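Local coordinates for erythrocyte membrane protein 1 (Plasmodium falciparum, PDB 2XU0) that probably binds host-cell surface receptors as an adhesin of infected red cells, the part here being its N-terminal NTS-DBL1 rosetting domain, at residues L15-K20 with N438-H443; Q263-L268 with A301-L306; P133-I138 with L313-E318. The protein carries 10 engineered substitutions. One frame throughout, in Å; residues are numbered along the deposited sequence.

Contact 1. Residues L15-K20 with N438-H443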
loop_
_atom_site.group_PDB
_atom_site.type_symbol
_atom_site.label_atom_id
_atom_site.label_comp_id
_atom_site.label_asym_id
_atom_site.label_seq_id
_atom_site.Cartn_x
_atom_site.Cartn_y
_atom_site.Cartn_z
ATOM N N LEU A 15 11.940 11.574 8.997
ATOM C CA LEU A 15 13.293 11.969 8.627
ATOM C C LEU A 15 14.281 10.832 8.649
ATOM O O LEU A 15 15.278 10.880 7.921
ATOM C CB LEU A 15 13.763 13.067 9.592
ATOM C CG LEU A 15 13.520 14.556 9.281
ATOM C CD1 LEU A 15 12.386 14.823 8.307
ATOM C CD2 LEU A 15 13.369 15.341 10.558
ATOM N N SER A 16 14.062 9.854 9.538
ATOM C CA SER A 16 14.972 8.734 9.677
ATOM C C SER A 16 14.717 7.573 8.715
ATOM O O SER A 16 15.566 6.692 8.609
ATOM C CB SER A 16 15.069 8.284 11.132
ATOM O OG SER A 16 13.881 7.636 11.558
ATOM N N GLU A 17 13.585 7.591 7.966
ATOM C CA GLU A 17 13.274 6.546 6.991
ATOM C C GLU A 17 14.460 6.390 6.023
ATOM O O GLU A 17 14.922 7.383 5.449
ATOM C CB GLU A 17 11.990 6.881 6.204
ATOM C CG GLU A 17 11.684 5.860 5.104
ATOM C CD GLU A 17 10.433 6.063 4.266
ATOM O OE1 GLU A 17 9.546 6.843 4.684
ATOM O OE2 GLU A 17 10.333 5.423 3.192
ATOM N N SER A 18 14.943 5.139 5.840
ATOM C CA SER A 18 16.065 4.810 4.948
ATOM C C SER A 18 15.897 5.309 3.513
ATOM O O SER A 18 14.842 5.111 2.887
ATOM C CB SER A 18 16.293 3.305 4.915
ATOM O OG SER A 18 17.405 2.983 4.091
ATOM N N HIS A 19 16.983 5.873 2.946
ATOM C CA HIS A 19 16.962 6.317 1.542
ATOM C C HIS A 19 16.882 5.050 0.651
ATOM O O HIS A 19 16.623 5.150 -0.537
ATOM C CB HIS A 19 18.238 7.146 1.239
ATOM C CG HIS A 19 19.478 6.305 1.140
ATOM N ND1 HIS A 19 20.080 5.750 2.274
ATOM C CD2 HIS A 19 20.161 5.907 0.041
ATOM C CE1 HIS A 19 21.121 5.067 1.825
ATOM N NE2 HIS A 19 21.205 5.125 0.484
ATOM N N LYS A 20 17.108 3.862 1.253
ATOM C CA LYS A 20 17.008 2.563 0.581
ATOM C C LYS A 20 15.740 1.786 0.967
ATOM O O LYS A 20 15.690 0.565 0.792
ATOM C CB LYS A 20 18.296 1.733 0.764
ATOM C CG LYS A 20 19.450 2.177 -0.124
ATOM C CD LYS A 20 20.682 1.358 0.186
ATOM C CE LYS A 20 21.903 1.811 -0.582
ATOM N NZ LYS A 20 23.153 1.268 0.012
ATOM N N ASN A 438 13.921 -2.302 4.937
ATOM C CA ASN A 438 14.296 -0.900 5.129
ATOM C C ASN A 438 13.153 0.066 5.236
ATOM O O ASN A 438 13.417 1.252 5.358
ATOM C CB ASN A 438 15.211 -0.455 3.995
ATOM C CG ASN A 438 16.552 -1.108 3.995
ATOM O OD1 ASN A 438 17.073 -1.478 5.039
ATOM N ND2 ASN A 438 17.141 -1.229 2.813
ATOM N N GLY A 439 11.913 -0.410 5.140
ATOM C CA GLY A 439 10.744 0.464 5.191
ATOM C C GLY A 439 10.595 1.223 6.490
ATOM O O GLY A 439 11.136 0.804 7.512
ATOM N N LYS A 440 9.858 2.339 6.476
ATOM C CA LYS A 440 9.639 3.152 7.686
ATOM C C LYS A 440 9.229 2.281 8.912
ATOM O O LYS A 440 9.916 2.281 9.947
ATOM C CB LYS A 440 8.596 4.247 7.404
ATOM C CG LYS A 440 8.478 5.320 8.492
ATOM C CD LYS A 440 7.285 6.254 8.256
ATOM C CE LYS A 440 7.682 7.531 7.555
ATOM N NZ LYS A 440 6.558 8.512 7.492
ATOM N N HIS A 441 8.157 1.509 8.759
ATOM C CA HIS A 441 7.619 0.663 9.826
ATOM C C HIS A 441 8.487 -0.554 10.053
ATOM O O HIS A 441 8.790 -0.871 11.197
ATOM C CB HIS A 441 6.167 0.256 9.522
ATOM C CG HIS A 441 5.203 1.394 9.589
ATOM N ND1 HIS A 441 4.775 1.904 10.800
ATOM C CD2 HIS A 441 4.613 2.092 8.594
ATOM C CE1 HIS A 441 3.952 2.899 10.503
ATOM N NE2 HIS A 441 3.808 3.036 9.195
ATOM N N CYS A 442 8.946 -1.209 8.971
ATOM C CA CYS A 442 9.775 -2.421 9.109
ATOM C C CYS A 442 11.157 -2.251 9.724
ATOM O O CYS A 442 11.597 -3.135 10.460
ATOM C CB CYS A 442 9.818 -3.206 7.809
ATOM S SG CYS A 442 8.191 -3.795 7.260
ATOM N N HIS A 443 11.853 -1.150 9.409
ATOM C CA HIS A 443 13.211 -0.922 9.906
ATOM C C HIS A 443 13.281 -0.506 11.372
ATOM O O HIS A 443 14.295 -0.743 12.026
ATOM C CB HIS A 443 13.944 0.077 9.015
ATOM C CG HIS A 443 15.434 -0.010 9.086
ATOM N ND1 HIS A 443 16.203 1.091 9.428
ATOM C CD2 HIS A 443 16.257 -1.053 8.826
ATOM C CE1 HIS A 443 17.462 0.679 9.376
ATOM N NE2 HIS A 443 17.544 -0.601 9.012
HETATM O O HOH W 1 8.934 3.245 3.992
HETATM O O HOH W 2 13.760 3.001 7.412
#
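An ST turn at Ser-18, near the N-terminal end of the chain, meets Asn-438 in the loop between helix 429-437 and the weakly bonded helix 440-443. In the turn, Ser-18 OG accepts from Lys-20 N at 3.0 Å. The turn is followed by the carbonyl of Lys-20, which receives the Asn-438 amide. Asn-438 ND2 donates to Lys-20 O at 3.1 Å, with an N-H...O angle of 153°. The acceptor lies close to the plane of the amide. The donor, however, stands 60° above the carbonyl plane of Lys-20, away from the lone-pair directions. Beside this bond, Ser-18 CB packs on Asn-438 O at 3.6 Å. The same Asn-438 O accepts from a water at 2.7 Å. That water in turn accepts from Ser-18 N at 2.9 Å, so it bridges the two backbones. The contact thus ties the N-terminal part of the NTS-DBL1 chain to the C-terminal DBL subdomain. Lys-440 lies across Glu-17, the two side chains crossing at about a right angle. The touching atoms are Lys-440 CE and Glu-17 OE1, 3.5 Å apart. The Lys-440 chain bends at chi3 (-97°), and its NZ stays 4.4 Å from Glu-17 OE1, too far for a salt bridge. The carboxylate has stronger partners nearby: Arg-23 makes a salt bridge to OE1, and Ser-21 OG bonds OE2. A second water accepts from Lys-440 N at 2.8 Å and gives a weak bond to Glu-17 OE2. Two residues after Lys-440, Cys-442 is joined by a disulfide to Cys-324 of helix 311-338.

Contact 2. Residues Q263-L268 with A301-L306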
loop_
_atom_site.group_PDB
_atom_site.type_symbol
_atom_site.label_atom_id
_atom_site.label_comp_id
_atom_site.label_asym_id
_atom_site.label_seq_id
_atom_site.Cartn_x
_atom_site.Cartn_y
_atom_site.Cartn_z
ATOM N N GLN A 263 -4.397 18.085 -11.190
ATOM C CA GLN A 263 -5.721 18.479 -10.651
ATOM C C GLN A 263 -6.294 17.340 -9.813
ATOM O O GLN A 263 -6.845 17.578 -8.726
ATOM C CB GLN A 263 -6.730 18.757 -11.775
ATOM C CG GLN A 263 -6.270 19.671 -12.881
ATOM C CD GLN A 263 -7.362 19.835 -13.900
ATOM O OE1 GLN A 263 -8.412 20.432 -13.624
ATOM N NE2 GLN A 263 -7.143 19.288 -15.095
ATOM N N ILE A 264 -6.135 16.090 -10.295
ATOM C CA ILE A 264 -6.584 14.906 -9.552
ATOM C C ILE A 264 -5.911 14.871 -8.156
ATOM O O ILE A 264 -6.603 14.681 -7.148
ATOM C CB ILE A 264 -6.417 13.596 -10.387
ATOM C CG1 ILE A 264 -7.434 13.593 -11.576
ATOM C CG2 ILE A 264 -6.620 12.320 -9.489
ATOM C CD1 ILE A 264 -6.970 12.872 -12.948
ATOM N N TRP A 265 -4.582 15.127 -8.092
ATOM C CA TRP A 265 -3.846 15.156 -6.808
ATOM C C TRP A 265 -4.401 16.268 -5.914
ATOM O O TRP A 265 -4.461 16.085 -4.698
ATOM C CB TRP A 265 -2.343 15.390 -7.027
ATOM C CG TRP A 265 -1.554 15.437 -5.728
ATOM C CD1 TRP A 265 -1.073 16.547 -5.101
ATOM C CD2 TRP A 265 -1.258 14.330 -4.866
ATOM N NE1 TRP A 265 -0.534 16.207 -3.885
ATOM C CE2 TRP A 265 -0.579 14.844 -3.744
ATOM C CE3 TRP A 265 -1.477 12.939 -4.948
ATOM C CZ2 TRP A 265 -0.143 14.027 -2.701
ATOM C CZ3 TRP A 265 -1.049 12.133 -3.911
ATOM C CH2 TRP A 265 -0.355 12.664 -2.825
ATOM N N LYS A 266 -4.734 17.450 -6.526
ATOM C CA LYS A 266 -5.301 18.613 -5.820
ATOM C C LYS A 266 -6.636 18.206 -5.193
ATOM O O LYS A 266 -6.802 18.365 -4.001
ATOM C CB LYS A 266 -5.450 19.816 -6.782
ATOM C CG LYS A 266 -5.742 21.124 -6.066
ATOM C CD LYS A 266 -5.702 22.334 -6.988
ATOM C CE LYS A 266 -6.088 23.581 -6.217
ATOM N NZ LYS A 266 -6.207 24.777 -7.097
ATOM N N ALA A 267 -7.547 17.577 -5.963
ATOM C CA ALA A 267 -8.814 17.095 -5.402
ATOM C C ALA A 267 -8.588 16.066 -4.269
ATOM O O ALA A 267 -9.175 16.180 -3.186
ATOM C CB ALA A 267 -9.674 16.500 -6.507
ATOM N N LEU A 268 -7.693 15.087 -4.500
ATOM C CA LEU A 268 -7.394 14.057 -3.511
ATOM C C LEU A 268 -6.953 14.613 -2.167
ATOM O O LEU A 268 -7.240 14.009 -1.128
ATOM C CB LEU A 268 -6.343 13.052 -4.073
ATOM C CG LEU A 268 -5.929 11.863 -3.153
ATOM C CD1 LEU A 268 -7.098 10.863 -2.937
ATOM C CD2 LEU A 268 -4.732 11.138 -3.739
ATOM N N ALA A 301 2.547 20.484 -9.284
ATOM C CA ALA A 301 3.096 19.143 -9.527
ATOM C C ALA A 301 3.062 18.226 -8.314
ATOM O O ALA A 301 3.625 18.565 -7.279
ATOM C CB ALA A 301 4.518 19.232 -10.078
ATOM N N PRO A 302 2.406 17.048 -8.413
ATOM C CA PRO A 302 2.344 16.145 -7.249
ATOM C C PRO A 302 3.721 15.820 -6.666
ATOM O O PRO A 302 4.704 15.728 -7.405
ATOM C CB PRO A 302 1.637 14.908 -7.808
ATOM C CG PRO A 302 0.817 15.419 -8.924
ATOM C CD PRO A 302 1.605 16.536 -9.542
ATOM N N PRO A 303 3.857 15.622 -5.348
ATOM C CA PRO A 303 5.197 15.291 -4.818
ATOM C C PRO A 303 5.527 13.808 -5.002
ATOM O O PRO A 303 6.609 13.377 -4.633
ATOM C CB PRO A 303 5.096 15.678 -3.338
ATOM C CG PRO A 303 3.638 15.520 -3.014
ATOM C CD PRO A 303 2.835 15.600 -4.283
ATOM N N THR A 304 4.565 13.030 -5.527
ATOM C CA THR A 304 4.707 11.590 -5.696
ATOM C C THR A 304 4.759 11.191 -7.159
ATOM O O THR A 304 4.165 11.841 -8.037
ATOM C CB THR A 304 3.596 10.794 -4.899
ATOM O OG1 THR A 304 3.816 9.393 -5.073
ATOM C CG2 THR A 304 2.177 11.081 -5.387
ATOM N N TYR A 305 5.404 10.046 -7.383
ATOM C CA TYR A 305 5.527 9.376 -8.676
ATOM C C TYR A 305 5.139 7.898 -8.534
ATOM O O TYR A 305 5.494 7.091 -9.378
ATOM C CB TYR A 305 6.935 9.558 -9.236
ATOM C CG TYR A 305 7.294 11.027 -9.384
ATOM C CD1 TYR A 305 6.929 11.748 -10.525
ATOM C CD2 TYR A 305 7.942 11.712 -8.358
ATOM C CE1 TYR A 305 7.266 13.102 -10.662
ATOM C CE2 TYR A 305 8.263 13.066 -8.480
ATOM C CZ TYR A 305 7.975 13.737 -9.654
ATOM O OH TYR A 305 8.321 15.064 -9.744
ATOM N N LEU A 306 4.349 7.553 -7.495
ATOM C CA LEU A 306 3.895 6.175 -7.281
ATOM C C LEU A 306 2.981 5.731 -8.404
ATOM O O LEU A 306 2.990 4.555 -8.760
ATOM C CB LEU A 306 3.232 5.977 -5.918
ATOM C CG LEU A 306 4.139 5.915 -4.674
ATOM C CD1 LEU A 306 3.299 5.637 -3.426
ATOM C CD2 LEU A 306 5.203 4.835 -4.786
#
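The indole of Trp-265 carries Pro-302 over one face, while Pro-303 and Thr-304 approach it obliquely. Pro-302 CB lies 4.1 Å from the centroid of the five-membered ring and 23° off the ring normal, a CH-pi contact. Thr-304 makes another with its CG2 methyl, 4.1 Å from the centroid of the six-membered ring and off-centre. The arrangement belongs to the Duffy-binding-like fold. It packs the loop between strand 287-289 and helix 311-338 against the last turns of helix 249-268. Trp-265 is the one helix residue of segment 263-268 that takes part. Its CG stands anti to the backbone N (chi1 180°), which carries the indole from the helix along three successive loop residues. The Pro-302 ring slides past the start of this side chain, and its CG touches Trp-265 CB at 3.7 Å. The next proline crosses the indole at about a right angle. Pro-303 CD comes to 3.4 Å from Trp-265 NE1, a close fit. The Thr-304 methyl reaches the six-membered ring farther out, with CG2 3.7 Å from Trp-265 CZ3. The polar edge of the indole is satisfied elsewhere: Trp-265 NE1 donates to the carbonyl of Cys-295, whose side chain forms a disulfide with Cys-189 of helix 186-204. Phe-196 of that same helix makes an edge-to-face, T-shaped contact with the Trp-265 ring. The Thr-304 methyl is turned to the indole, and its hydroxyl has partners of its own. Thr-304 OG1 is hydrogen-bonded to Glu-27 OE2 of helix 22-39. The same oxygen closes an ST turn in the loop, accepting from Leu-306 N at 3.1 Å with an N-H...O angle of 162°.

Contact 3. Residues P133-I138 with L313-E318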
loop_
_atom_site.group_PDB
_atom_site.type_symbol
_atom_site.label_atom_id
_atom_site.label_comp_id
_atom_site.label_asym_id
_atom_site.label_seq_id
_atom_site.Cartn_x
_atom_site.Cartn_y
_atom_site.Cartn_z
ATOM N N PRO A 133 -6.225 -4.006 1.848
ATOM C CA PRO A 133 -7.582 -3.535 2.246
ATOM C C PRO A 133 -7.890 -2.089 1.843
ATOM O O PRO A 133 -9.028 -1.811 1.465
ATOM C CB PRO A 133 -7.626 -3.779 3.772
ATOM C CG PRO A 133 -6.254 -4.021 4.169
ATOM C CD PRO A 133 -5.474 -4.531 3.005
ATOM N N ARG A 134 -6.838 -1.195 1.755
ATOM C CA ARG A 134 -7.037 0.174 1.280
ATOM C C ARG A 134 -7.572 0.131 -0.162
ATOM O O ARG A 134 -8.453 0.900 -0.498
ATOM C CB ARG A 134 -5.738 1.013 1.406
ATOM C CG ARG A 134 -5.871 2.517 1.044
ATOM C CD ARG A 134 -4.568 3.150 0.533
ATOM N NE ARG A 134 -3.775 2.186 -0.241
ATOM C CZ ARG A 134 -3.978 1.888 -1.517
ATOM N NH1 ARG A 134 -4.884 2.549 -2.225
ATOM N NH2 ARG A 134 -3.272 0.933 -2.099
ATOM N N ARG A 135 -7.077 -0.803 -1.005
ATOM C CA ARG A 135 -7.547 -0.912 -2.383
ATOM C C ARG A 135 -8.919 -1.537 -2.448
ATOM O O ARG A 135 -9.745 -1.063 -3.213
ATOM C CB ARG A 135 -6.538 -1.703 -3.301
ATOM C CG ARG A 135 -7.089 -2.109 -4.690
ATOM C CD ARG A 135 -7.264 -0.908 -5.622
ATOM N NE ARG A 135 -7.994 -1.241 -6.856
ATOM C CZ ARG A 135 -9.320 -1.215 -7.003
ATOM N NH1 ARG A 135 -10.104 -0.903 -5.980
ATOM N NH2 ARG A 135 -9.869 -1.491 -8.175
ATOM N N ARG A 136 -9.107 -2.675 -1.780
ATOM C CA ARG A 136 -10.364 -3.443 -1.796
ATOM C C ARG A 136 -11.620 -2.560 -1.621
ATOM O O ARG A 136 -12.598 -2.701 -2.362
ATOM C CB ARG A 136 -10.341 -4.506 -0.687
ATOM C CG ARG A 136 -9.402 -5.676 -0.942
ATOM C CD ARG A 136 -9.505 -6.667 0.189
ATOM N NE ARG A 136 -10.659 -7.548 -0.023
ATOM C CZ ARG A 136 -10.903 -8.644 0.684
ATOM N NH1 ARG A 136 -10.093 -8.998 1.677
ATOM N NH2 ARG A 136 -11.960 -9.397 0.409
ATOM N N HIS A 137 -11.561 -1.616 -0.688
ATOM C CA HIS A 137 -12.711 -0.772 -0.368
ATOM C C HIS A 137 -12.622 0.661 -0.856
ATOM O O HIS A 137 -13.352 1.510 -0.364
ATOM C CB HIS A 137 -13.009 -0.863 1.134
ATOM C CG HIS A 137 -12.855 -2.243 1.683
ATOM N ND1 HIS A 137 -13.678 -3.289 1.266
ATOM C CD2 HIS A 137 -11.979 -2.714 2.597
ATOM C CE1 HIS A 137 -13.275 -4.350 1.947
ATOM N NE2 HIS A 137 -12.260 -4.052 2.764
ATOM N N ILE A 138 -11.776 0.918 -1.872
ATOM C CA ILE A 138 -11.591 2.235 -2.488
ATOM C C ILE A 138 -12.938 2.886 -2.885
ATOM O O ILE A 138 -13.857 2.187 -3.342
ATOM C CB ILE A 138 -10.559 2.163 -3.667
ATOM C CG1 ILE A 138 -9.540 3.303 -3.582
ATOM C CG2 ILE A 138 -11.232 2.082 -5.071
ATOM C CD1 ILE A 138 -8.314 3.177 -4.513
ATOM N N LEU A 313 4.282 -4.061 -7.277
ATOM C CA LEU A 313 5.376 -3.580 -6.419
ATOM C C LEU A 313 4.862 -2.633 -5.312
ATOM O O LEU A 313 5.326 -2.695 -4.168
ATOM C CB LEU A 313 6.477 -2.892 -7.275
ATOM C CG LEU A 313 7.179 -3.825 -8.275
ATOM C CD1 LEU A 313 8.148 -3.060 -9.151
ATOM C CD2 LEU A 313 7.843 -5.046 -7.557
ATOM N N ARG A 314 3.924 -1.764 -5.662
ATOM C CA ARG A 314 3.287 -0.843 -4.714
ATOM C C ARG A 314 2.508 -1.644 -3.681
ATOM O O ARG A 314 2.609 -1.342 -2.518
ATOM C CB ARG A 314 2.286 0.058 -5.428
ATOM C CG ARG A 314 2.901 1.018 -6.423
ATOM C CD ARG A 314 1.911 2.091 -6.804
ATOM N NE ARG A 314 0.526 1.630 -7.009
ATOM C CZ ARG A 314 -0.090 1.587 -8.183
ATOM N NH1 ARG A 314 0.573 1.843 -9.300
ATOM N NH2 ARG A 314 -1.357 1.222 -8.257
ATOM N N TRP A 315 1.753 -2.674 -4.106
ATOM C CA TRP A 315 0.966 -3.478 -3.172
ATOM C C TRP A 315 1.801 -4.298 -2.223
ATOM O O TRP A 315 1.426 -4.433 -1.064
ATOM C CB TRP A 315 -0.033 -4.382 -3.904
ATOM C CG TRP A 315 -1.164 -3.672 -4.608
ATOM C CD1 TRP A 315 -1.511 -2.348 -4.515
ATOM C CD2 TRP A 315 -2.221 -4.318 -5.343
ATOM N NE1 TRP A 315 -2.672 -2.117 -5.238
ATOM C CE2 TRP A 315 -3.144 -3.314 -5.725
ATOM C CE3 TRP A 315 -2.473 -5.652 -5.719
ATOM C CZ2 TRP A 315 -4.282 -3.602 -6.510
ATOM C CZ3 TRP A 315 -3.578 -5.930 -6.521
ATOM C CH2 TRP A 315 -4.461 -4.915 -6.917
ATOM N N PHE A 316 2.934 -4.843 -2.707
ATOM C CA PHE A 316 3.825 -5.643 -1.894
ATOM C C PHE A 316 4.530 -4.715 -0.879
ATOM O O PHE A 316 4.731 -5.111 0.261
ATOM C CB PHE A 316 4.833 -6.377 -2.833
ATOM C CG PHE A 316 5.648 -7.525 -2.277
ATOM C CD1 PHE A 316 5.428 -8.004 -0.982
ATOM C CD2 PHE A 316 6.663 -8.114 -3.038
ATOM C CE1 PHE A 316 6.186 -9.072 -0.468
ATOM C CE2 PHE A 316 7.442 -9.155 -2.514
ATOM C CZ PHE A 316 7.185 -9.646 -1.245
ATOM N N GLU A 317 4.887 -3.481 -1.286
ATOM C CA GLU A 317 5.529 -2.515 -0.381
ATOM C C GLU A 317 4.512 -2.118 0.721
ATOM O O GLU A 317 4.872 -2.048 1.889
ATOM C CB GLU A 317 6.039 -1.275 -1.164
ATOM C CG GLU A 317 6.725 -0.224 -0.312
ATOM C CD GLU A 317 5.832 0.761 0.427
ATOM O OE1 GLU A 317 4.655 0.929 0.037
ATOM O OE2 GLU A 317 6.309 1.337 1.430
ATOM N N GLU A 318 3.254 -1.901 0.360
ATOM C CA GLU A 318 2.227 -1.576 1.368
ATOM C C GLU A 318 1.927 -2.801 2.237
ATOM O O GLU A 318 1.688 -2.669 3.445
ATOM C CB GLU A 318 0.960 -1.111 0.675
ATOM C CG GLU A 318 -0.139 -0.636 1.613
ATOM C CD GLU A 318 -1.324 -0.077 0.869
ATOM O OE1 GLU A 318 -1.281 -0.058 -0.384
ATOM O OE2 GLU A 318 -2.271 0.404 1.533
HETATM O O HOH W 3 -4.100 -1.347 3.222
#
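The short helix 133-136 lies beside helix 311-338 with its backbone well apart, the CA atoms of Arg-135 and Trp-315 being 8.9 Å from each other. Side chains from both helices, and one water, span the interval. Arg-134 grips the carboxylate of Glu-318 side-on, with two nitrogens and one oxygen for each. Its NE donates to Glu-318 OE2 at 2.9 Å. Its NH2 donates to Glu-318 OE1 at 2.8 Å, nearly straight at 165°, on the syn lone pair. The guanidinium and carboxylate planes are 25° apart, nearly coplanar, which suits this side-on pairing. A bend at chi3 (34°) turns the Arg-134 guanidinium edge to the acid, while the Glu-318 chain runs extended to meet it. A water bridges the same two residues: it accepts from Arg-134 N at 3.1 Å and donates to Glu-318 OE2 at 3.0 Å. Next to this, Arg-135 CG packs obliquely on Trp-315 CZ2 at 3.7 Å, and Arg-135 NE forms a salt bridge to Asp-207. The Trp-315 side chain also lies about 4 Å from that of Ile-118, a residue of the magnesium site. Helix 186-204 completes the buried polar cluster: its Asp-198 takes Arg-134 NH2, Trp-315 NE1 and Arg-314 NH2, and its Ser-195 bonds Arg-134 NH1.

Overall arrangement
The three contacts are nested along the chain. Contact 1 closes the largest loop, from 15-20 to 438-443. Contact 3 lies within it, and contact 2 within contact 3. Contacts 2 and 3 have centres 18 Å apart and touch where Leu-306 O packs on Arg-314 CD. Helix 186-204 packs on both. Contact 1 is 23 Å from contact 2 and 19 Å from contact 3, centre to centre, and touches neither. Helix 311-338 follows the loop of contact 2, carries half of contact 3 and reaches contact 1 through the Cys-324 to Cys-442 disulfide. The contacts thus join parts of the chain that are distant in sequence, including its N-terminal end, within the NTS-DBL1 region.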